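Local coordinates for amidohydrolase 3 domain-containing protein (Pyrococcus horikoshii, PDB 3IGH) that probably hydrolyses carbon-nitrogen bonds other than peptide bonds, as expected of a metal-dependent amidohydrolase, at residues I88-L91 / I92-L95; G107-Q110 / D111-G114. All coordinates share one frame; numbering follows the deposited sequence.

Interaction 1: I88-L91 / I92-L95; sequences IEEL and IQRL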
# COMPACT_ATOMS: atom_id res chain seq x y z
N ILE A 88 24.88 -40.36 15.71
CA ILE A 88 25.35 -39.01 16.04
C ILE A 88 26.39 -38.56 15.02
O ILE A 88 26.34 -37.42 14.53
CB ILE A 88 25.90 -38.92 17.50
CG1 ILE A 88 24.81 -39.25 18.53
CG2 ILE A 88 26.53 -37.54 17.79
CD1 ILE A 88 23.53 -38.42 18.41
N GLU A 89 27.29 -39.48 14.66
CA GLU A 89 28.33 -39.24 13.64
C GLU A 89 27.74 -38.74 12.31
O GLU A 89 28.22 -37.75 11.76
CB GLU A 89 29.16 -40.52 13.44
CG GLU A 89 30.22 -40.47 12.32
CD GLU A 89 29.72 -41.01 10.98
OE1 GLU A 89 29.14 -42.12 10.95
OE2 GLU A 89 29.92 -40.33 9.95
N GLU A 90 26.70 -39.43 11.83
CA GLU A 90 26.03 -39.07 10.59
C GLU A 90 25.36 -37.69 10.72
O GLU A 90 25.44 -36.87 9.80
CB GLU A 90 24.99 -40.14 10.23
CG GLU A 90 25.09 -40.70 8.81
CD GLU A 90 24.31 -39.90 7.77
OE1 GLU A 90 23.46 -40.49 7.08
OE2 GLU A 90 24.56 -38.68 7.64
N LEU A 91 24.72 -37.46 11.86
CA LEU A 91 24.05 -36.20 12.17
C LEU A 91 25.02 -35.01 12.14
O LEU A 91 24.73 -33.99 11.52
CB LEU A 91 23.33 -36.32 13.52
CG LEU A 91 22.51 -35.18 14.12
CD1 LEU A 91 21.23 -35.71 14.74
CD2 LEU A 91 23.32 -34.41 15.18
N ILE A 92 26.19 -35.16 12.79
CA ILE A 92 27.21 -34.10 12.82
C ILE A 92 27.77 -33.85 11.42
O ILE A 92 28.01 -32.71 11.03
CB ILE A 92 28.36 -34.42 13.84
CG1 ILE A 92 27.81 -34.61 15.26
CG2 ILE A 92 29.46 -33.35 13.82
CD1 ILE A 92 27.20 -33.37 15.90
N GLN A 93 27.96 -34.93 10.66
CA GLN A 93 28.46 -34.84 9.29
C GLN A 93 27.53 -34.00 8.41
O GLN A 93 28.00 -33.14 7.65
CB GLN A 93 28.66 -36.24 8.72
CG GLN A 93 29.59 -36.31 7.51
CD GLN A 93 29.76 -37.73 6.95
OE1 GLN A 93 30.66 -37.98 6.16
NE2 GLN A 93 28.88 -38.64 7.37
N ARG A 94 26.22 -34.22 8.55
CA ARG A 94 25.20 -33.46 7.81
C ARG A 94 25.19 -31.98 8.21
O ARG A 94 25.14 -31.10 7.34
CB ARG A 94 23.80 -34.06 8.02
CG ARG A 94 23.60 -35.42 7.38
CD ARG A 94 22.17 -35.91 7.52
NE ARG A 94 22.04 -37.31 7.16
CZ ARG A 94 20.90 -37.93 6.89
NH1 ARG A 94 19.74 -37.26 6.90
NH2 ARG A 94 20.90 -39.22 6.58
N LEU A 95 25.26 -31.72 9.51
CA LEU A 95 25.27 -30.35 10.01
C LEU A 95 26.51 -29.55 9.60
O LEU A 95 26.43 -28.34 9.38
CB LEU A 95 25.06 -30.32 11.52
CG LEU A 95 23.68 -30.78 11.98
CD1 LEU A 95 23.67 -30.99 13.47
CD2 LEU A 95 22.57 -29.79 11.55
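Leu91 lies alongside Leu95 and points the same way, its CD2 3.8 Å from CD1 of Leu95. The two leucines sit one turn apart on the amphipathic alpha-helix 88-96, and their branched tips form part of its apolar face, packed on strand 129-133 and helix 119-122. Ile88 and Ile92 repeat the four-residue spacing: the CG2 branch of Ile88 meets CG1 of Ile92 at 4.1 Å, and the two isoleucines give apolar bulk toward helix 119-122, Ile88 on Glu121 and Ile92 on Leu122. Ile92 also touches Leu91, its CD1 4.1 Å from Leu91 CD2. The backbone beneath is regular; successive i to i+4 hydrogen bonds run through it, as from Gln93 N to Glu89 O at 3.0 Å.

On the polar side Glu90 and Arg94 form a salt bridge in the conformer described; Glu90 has a second, so the bridge may not be permanent. With CG of Arg94 set beside its backbone N (chi1 -68°) and the chain extended to NE, the guanidinium turns its NE edge to the glutamate. It grips side-on, with one nitrogen for each carboxylate oxygen, while NH1 is bound by the carbonyls of Asp81 and Arg83. The two planes are 46° apart, and the nitrogens meet the oxygens from above the carboxylate plane: Arg94 NE lies 2.9 Å from Glu90 OE2, and Arg94 NH2 lies 2.9 Å from Glu90 OE1.

Interaction 2: G107-Q110 / D111-G114; sequences GWDQ and DELG. With SO4 (sulfate ion), chain I.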
# COMPACT_ATOMS: atom_id res chain seq x y z
N GLY A 107 14.14 -32.95 11.77
CA GLY A 107 13.79 -34.31 11.39
C GLY A 107 14.52 -35.45 12.06
O GLY A 107 14.28 -36.61 11.71
N TRP A 108 15.41 -35.17 13.02
CA TRP A 108 16.12 -36.25 13.71
C TRP A 108 15.19 -37.02 14.63
O TRP A 108 14.17 -36.50 15.08
CB TRP A 108 17.37 -35.75 14.47
CG TRP A 108 17.08 -34.78 15.60
CD1 TRP A 108 17.16 -33.42 15.53
CD2 TRP A 108 16.69 -35.09 16.95
NE1 TRP A 108 16.82 -32.86 16.74
CE2 TRP A 108 16.54 -33.86 17.63
CE3 TRP A 108 16.45 -36.28 17.65
CZ2 TRP A 108 16.15 -33.79 18.98
CZ3 TRP A 108 16.07 -36.21 18.99
CH2 TRP A 108 15.93 -34.97 19.64
N ASP A 109 15.57 -38.26 14.94
CA ASP A 109 14.76 -39.12 15.80
C ASP A 109 15.73 -39.99 16.59
O ASP A 109 16.57 -40.66 16.00
CB ASP A 109 13.85 -39.99 14.91
CG ASP A 109 12.94 -40.92 15.71
OD1 ASP A 109 12.99 -40.98 16.97
OD2 ASP A 109 12.12 -41.61 15.06
N GLN A 110 15.57 -39.99 17.92
CA GLN A 110 16.44 -40.79 18.80
C GLN A 110 16.30 -42.29 18.53
O GLN A 110 17.23 -43.05 18.76
CB GLN A 110 16.21 -40.47 20.29
CG GLN A 110 14.86 -40.92 20.90
CD GLN A 110 13.75 -39.89 20.72
OE1 GLN A 110 13.81 -39.02 19.84
NE2 GLN A 110 12.73 -39.98 21.57
N ASP A 111 15.14 -42.70 18.01
CA ASP A 111 14.89 -44.10 17.63
C ASP A 111 15.75 -44.56 16.46
O ASP A 111 16.15 -45.73 16.39
CB ASP A 111 13.40 -44.31 17.35
CG ASP A 111 12.55 -44.28 18.61
OD1 ASP A 111 13.12 -44.30 19.72
OD2 ASP A 111 11.31 -44.24 18.49
N GLU A 112 16.04 -43.64 15.55
CA GLU A 112 16.94 -43.90 14.42
C GLU A 112 18.41 -43.76 14.79
O GLU A 112 19.26 -44.53 14.32
CB GLU A 112 16.63 -42.96 13.25
CG GLU A 112 15.23 -43.13 12.65
CD GLU A 112 14.99 -42.22 11.45
OE1 GLU A 112 14.80 -42.74 10.34
OE2 GLU A 112 15.00 -40.98 11.62
N LEU A 113 18.70 -42.78 15.63
CA LEU A 113 20.07 -42.45 16.05
C LEU A 113 20.63 -43.46 17.05
O LEU A 113 21.83 -43.74 17.06
CB LEU A 113 20.09 -41.05 16.69
CG LEU A 113 19.78 -39.83 15.82
CD1 LEU A 113 19.56 -38.60 16.69
CD2 LEU A 113 20.88 -39.60 14.80
N GLY A 114 19.75 -44.01 17.89
CA GLY A 114 20.17 -44.89 18.97
C GLY A 114 20.20 -44.21 20.33
O GLY A 114 20.27 -44.88 21.37
S SO4 I . 12.81 -41.91 24.65
O1 SO4 I . 14.24 -42.15 24.88
O2 SO4 I . 12.02 -42.67 25.61
O3 SO4 I . 12.53 -40.49 24.81
O4 SO4 I . 12.45 -42.34 23.30
O HOH W 1 13.15 -39.12 11.46
O HOH W 2 17.38 -39.44 12.85
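Glu112 OE2 is gripped by water 1 and by the backbone N of Gly84. Water 1 stands 2.6 Å from Glu112 OE2 and also donates to the carbonyl O of Gly107; water 2, 3.1 Å from Glu112 OE2, may donate to it and accepts from Asp109 N. The glutamate chain runs extended beyond CG to reach them, passing beside CB of Asp109.

Asp109 itself is the N-cap of helix 110-113. With CG anti to the backbone N (chi1 -179°), its OD1 takes the amide of Asp111 at 2.9 Å, a fairly straight bond that meets OD1 from well above the carboxylate plane. A short acidic side chain suits this place, since it can reach the amide of Asp111, two residues on. With alanine in place of the aspartate, Asp111 N is likely to lose its capping acceptor and the first turn to be less firmly fixed. Asp109 O accepts Leu113 N at 3.0 Å, and more weakly the N of Glu112.

Leu113 packs obliquely against Trp108, its CD1 4.0 Å from CE3 of the Trp108 indole, whose NE1 is bound to Ile131 O. At the other end Gly114 N closes on Gln110 O at 2.8 Å; its positive phi is easy only for glycine. Gln110 has two conformers; in the one described, OE1 accepts from Arg133 NE, while Gln110 NE2 donates to O4 of a sulfate at 2.9 Å. This ion, probably from the crystallisation liquor, is also held by Trp116 NE1.

Glu112, three residues beyond the cap, may be linked to the amide of Asp109 through water 2. The whole is typical of a one-turn helix that follows a strand and begins with an N-cap aspartate.

Along the chain, strand 80-81 leads to helix 88-96, which carries interaction 1, and strand 103-108 then runs into interaction 2; the first three elements form a beta-alpha-beta unit. Each is made largely by residues three to five apart, so each closes only a very short loop. They stand in series: interaction 1 is complete before interaction 2 opens, with neither enclosing nor crossing the other. In space they meet, their centres about 12 Å apart. Leu91 joins them, its CD1 lying 3.9 Å from Leu113 CD1 and equally near Trp108 CB. Helix 88-96 is thereby tied to the end of strand 103-108 and to the short helix following it, beside the small mixed sheet.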